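Local coordinates for FOKI restriction endonuclease (Planomicrobium okeanokoites, PDB 2FOK), which recognises a specific DNA sequence and cleaves both strands at a distance from it, as a metal-dependent type IIS restriction endonuclease, at residues K212-R216 with N217-G221; S31-H34 with N35-K38. All blocks are in the same frame, centred on the assembly; numbering follows the deposited sequence.

Contact 1: residues K212-R216 with N217-G221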
# COMPACT_ATOMS: atom_id res chain seq x y z
N LYS A 212 1.07 18.82 13.15
CA LYS A 212 2.16 17.85 13.25
C LYS A 212 1.65 16.46 13.60
O LYS A 212 2.05 15.48 12.98
CB LYS A 212 3.18 18.31 14.29
CG LYS A 212 3.83 19.62 13.94
CD LYS A 212 5.12 19.83 14.72
CE LYS A 212 6.30 20.06 13.80
NZ LYS A 212 6.68 21.49 13.73
N GLY A 213 0.75 16.38 14.58
CA GLY A 213 0.20 15.10 14.98
C GLY A 213 -0.50 14.33 13.87
O GLY A 213 -0.29 13.13 13.72
N GLU A 214 -1.33 15.02 13.10
CA GLU A 214 -2.07 14.39 12.00
C GLU A 214 -1.13 13.90 10.91
O GLU A 214 -1.39 12.88 10.27
CB GLU A 214 -3.07 15.38 11.40
CG GLU A 214 -3.68 14.94 10.08
CD GLU A 214 -4.91 14.06 10.27
OE1 GLU A 214 -5.36 13.88 11.42
OE2 GLU A 214 -5.44 13.56 9.25
N ILE A 215 -0.04 14.63 10.70
CA ILE A 215 0.96 14.28 9.69
C ILE A 215 1.85 13.14 10.16
O ILE A 215 2.24 12.27 9.38
CB ILE A 215 1.88 15.50 9.36
CG1 ILE A 215 1.09 16.54 8.57
CG2 ILE A 215 3.11 15.04 8.57
CD1 ILE A 215 1.91 17.75 8.13
N ARG A 216 2.16 13.15 11.45
CA ARG A 216 3.01 12.12 12.04
C ARG A 216 2.35 10.76 12.15
O ARG A 216 3.04 9.73 12.25
CB ARG A 216 3.46 12.56 13.44
CG ARG A 216 4.44 11.61 14.11
CD ARG A 216 5.15 12.28 15.27
NE ARG A 216 4.22 13.01 16.12
CZ ARG A 216 4.36 14.28 16.49
NH1 ARG A 216 5.41 14.99 16.09
NH2 ARG A 216 3.45 14.84 17.27
N ASN A 217 1.02 10.73 12.13
CA ASN A 217 0.29 9.48 12.28
C ASN A 217 -0.76 9.14 11.22
O ASN A 217 -1.10 7.97 11.07
CB ASN A 217 -0.38 9.45 13.65
CG ASN A 217 0.60 9.68 14.79
OD1 ASN A 217 1.55 8.92 14.97
ND2 ASN A 217 0.37 10.74 15.56
N ASN A 218 -1.29 10.13 10.50
CA ASN A 218 -2.32 9.86 9.49
C ASN A 218 -1.86 10.04 8.05
O ASN A 218 -2.66 9.86 7.13
CB ASN A 218 -3.54 10.73 9.72
CG ASN A 218 -4.67 9.99 10.39
OD1 ASN A 218 -5.35 9.16 9.77
ND2 ASN A 218 -4.88 10.27 11.67
N TRP A 219 -0.60 10.41 7.87
CA TRP A 219 -0.00 10.62 6.55
C TRP A 219 0.69 9.30 6.28
O TRP A 219 1.78 9.06 6.81
CB TRP A 219 1.07 11.71 6.62
CG TRP A 219 0.88 12.90 5.71
CD1 TRP A 219 1.70 13.28 4.68
CD2 TRP A 219 -0.10 13.93 5.85
NE1 TRP A 219 1.30 14.50 4.18
CE2 TRP A 219 0.20 14.92 4.88
CE3 TRP A 219 -1.19 14.12 6.70
CZ2 TRP A 219 -0.56 16.08 4.74
CZ3 TRP A 219 -1.94 15.27 6.57
CH2 TRP A 219 -1.62 16.24 5.59
N GLU A 220 0.09 8.45 5.47
CA GLU A 220 0.72 7.17 5.22
C GLU A 220 0.21 6.46 3.98
O GLU A 220 -0.90 6.73 3.52
CB GLU A 220 0.55 6.27 6.47
CG GLU A 220 -0.81 5.61 6.55
CD GLU A 220 -1.29 5.38 7.98
OE1 GLU A 220 -0.47 5.14 8.88
OE2 GLU A 220 -2.52 5.45 8.18
N GLY A 221 1.03 5.57 3.43
CA GLY A 221 0.65 4.81 2.25
C GLY A 221 0.04 3.51 2.71
O GLY A 221 0.10 3.18 3.90
O HOH W 1 2.14 9.18 9.32
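Asn217 reaches back one turn to Gly213, whose carbonyl oxygen takes two weak hydrogen bonds from it: Asn217 N lies 3.2 Å from Gly213 O, and Asn217 ND2 3.1 Å from the same oxygen. With CG turned beside its own backbone N (chi1 -54°), the amide folds back far enough for both donors to share one acceptor. Glu214 O is served by a shorter bond, 2.8 Å from Asn218 N, the donor standing above the carbonyl plane. The bent Glu214 chain also brings OE2 within 3.4 Å of Asn218 CB, the carboxylate and amide planes nearly parallel, 11° apart.

Near this C-terminal end of helix 209-218, in the second recognition subdomain, whose family belongs to the helix-turn-helix clan, a water takes over: it donates to Ile215 O at 3.1 Å, while its approach to Trp219 O, at 2.5 Å, is too short to trust in detail. Ile215 CG1 meanwhile sits over one face of the indole, 3.8 Å from the centroid of the Trp219 six-membered ring and 9° off its normal. Leu200 also touches this tryptophan, and Arg422, from the cleavage domain, makes a cation-pi contact with it. With an alanine at Trp219, Ile215 CG1 is likely to lose its aromatic cover and Arg422 its pi partner.

Contact 2: residues S31-H34 with N35-K38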
# COMPACT_ATOMS: atom_id res chain seq x y z
N SER A 31 -20.05 -21.46 23.07
CA SER A 31 -19.44 -20.34 23.78
C SER A 31 -20.54 -19.43 24.29
O SER A 31 -21.67 -19.48 23.80
CB SER A 31 -18.50 -19.56 22.85
OG SER A 31 -19.17 -19.10 21.70
N LYS A 32 -20.20 -18.60 25.28
CA LYS A 32 -21.16 -17.67 25.87
C LYS A 32 -21.60 -16.59 24.89
O LYS A 32 -22.80 -16.30 24.76
CB LYS A 32 -20.55 -16.99 27.10
CG LYS A 32 -19.61 -17.85 27.90
CD LYS A 32 -19.79 -17.62 29.39
CE LYS A 32 -19.87 -18.94 30.16
NZ LYS A 32 -19.02 -18.95 31.38
N VAL A 33 -20.63 -15.99 24.21
CA VAL A 33 -20.88 -14.92 23.25
C VAL A 33 -21.83 -15.35 22.15
O VAL A 33 -22.68 -14.56 21.73
CB VAL A 33 -19.55 -14.42 22.63
CG1 VAL A 33 -19.82 -13.37 21.55
CG2 VAL A 33 -18.66 -13.84 23.71
N HIS A 34 -21.70 -16.58 21.68
CA HIS A 34 -22.56 -17.09 20.62
C HIS A 34 -24.01 -16.99 21.06
O HIS A 34 -24.88 -16.54 20.30
CB HIS A 34 -22.21 -18.54 20.29
CG HIS A 34 -23.26 -19.25 19.50
ND1 HIS A 34 -23.24 -19.32 18.12
CD2 HIS A 34 -24.40 -19.88 19.90
CE1 HIS A 34 -24.32 -19.96 17.70
NE2 HIS A 34 -25.04 -20.31 18.76
N ASN A 35 -24.26 -17.41 22.29
CA ASN A 35 -25.60 -17.38 22.84
C ASN A 35 -26.01 -15.95 23.17
O ASN A 35 -27.13 -15.54 22.88
CB ASN A 35 -25.66 -18.23 24.11
CG ASN A 35 -25.86 -19.69 23.81
OD1 ASN A 35 -26.38 -20.05 22.75
ND2 ASN A 35 -25.46 -20.55 24.73
N GLU A 36 -25.08 -15.20 23.77
CA GLU A 36 -25.34 -13.81 24.13
C GLU A 36 -25.76 -13.03 22.90
O GLU A 36 -26.74 -12.28 22.94
CB GLU A 36 -24.07 -13.19 24.73
CG GLU A 36 -23.99 -11.66 24.66
CD GLU A 36 -22.55 -11.14 24.82
OE1 GLU A 36 -21.69 -11.87 25.35
OE2 GLU A 36 -22.28 -10.00 24.42
N VAL A 37 -25.03 -13.22 21.81
CA VAL A 37 -25.32 -12.51 20.56
C VAL A 37 -26.67 -12.90 19.97
O VAL A 37 -27.55 -12.06 19.82
CB VAL A 37 -24.22 -12.77 19.49
CG1 VAL A 37 -24.70 -12.29 18.11
CG2 VAL A 37 -22.93 -12.04 19.88
N LYS A 38 -26.83 -14.18 19.65
CA LYS A 38 -28.07 -14.67 19.07
C LYS A 38 -29.27 -14.64 20.01
O LYS A 38 -30.41 -14.60 19.54
CB LYS A 38 -27.86 -16.10 18.56
CG LYS A 38 -28.27 -17.18 19.55
CD LYS A 38 -28.95 -18.35 18.84
CE LYS A 38 -29.26 -19.46 19.81
NZ LYS A 38 -28.95 -19.05 21.22
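Ser31 and Asn35 meet loosely where helix 32-45 begins, with Ser31 O 4.0 Å from Asn35 ND2. Ser31 holds the N-cap position, but its hydroxyl is engaged with the carbonyl oxygens of Gln25 and Asp28, which ties the helix start to the loop ahead of it. At Lys32 the regular i to i+4 pattern sets in: Lys32 O accepts from Glu36 N at 2.7 Å, a nearly straight bond of 165° at the hydrogen, while the lysine CB is directed away from the following turn. Val33 follows with a matching backbone bond to Val37 and adds an apolar touch, its CG1 lying 3.8 Å from Val37 CG2. That same Val37 methyl, CG2, presses to 3.1 Å from Val33 O, so the two valines pack closely along the face that Val26 also meets. The other branch of Val33 runs alongside Glu36, whose OE2 is paired with Lys41 and Arg22.

His34 closes the first segment. With CG anti to the backbone N (chi1 164°), its ring swings toward Asn35, and OD1 of Asn35 comes in the ring plane to the edge, 3.5 Å from His34 CD2. His34 O accepts from Lys38 N at 3.1 Å, and Met59 of helix 49-60 touches the side chains of His34 and Lys38. Lys38 folds back through bends at chi2 and chi4 until NZ bonds to Asn35 OD1 at 3.2 Å, so the asparagine oxygen faces an ammonium and a ring C-H together. His34 ND1 makes a weak hydrogen bond to Val26 O, so a second proton would sit on His34 NE2, where the positive charge of Lys38 NZ, 4.8 Å away, would probably disfavour it.

In the fold
Both contacts are one-turn contacts within a single helix of the recognition part of the protein, yet they treat opposite ends. Contact 2 starts helix 32-45 in subdomain 1 and is partly buried, three of its residues being enclosed, against the preceding loop and, for His34 and Val37, Met59 of helix 49-60. Contact 1, near the finish of helix 209-218 in subdomain 2, is a surface contact with one buried residue. The chemistry differs accordingly: straight backbone bonds and paired valines at the beginning, two weak bonds and one good one, a water and an aromatic face at the end. The centres of contacts 1 and 2 are about 39 Å apart, and contact 1 reaches the cleavage domain, through Arg422.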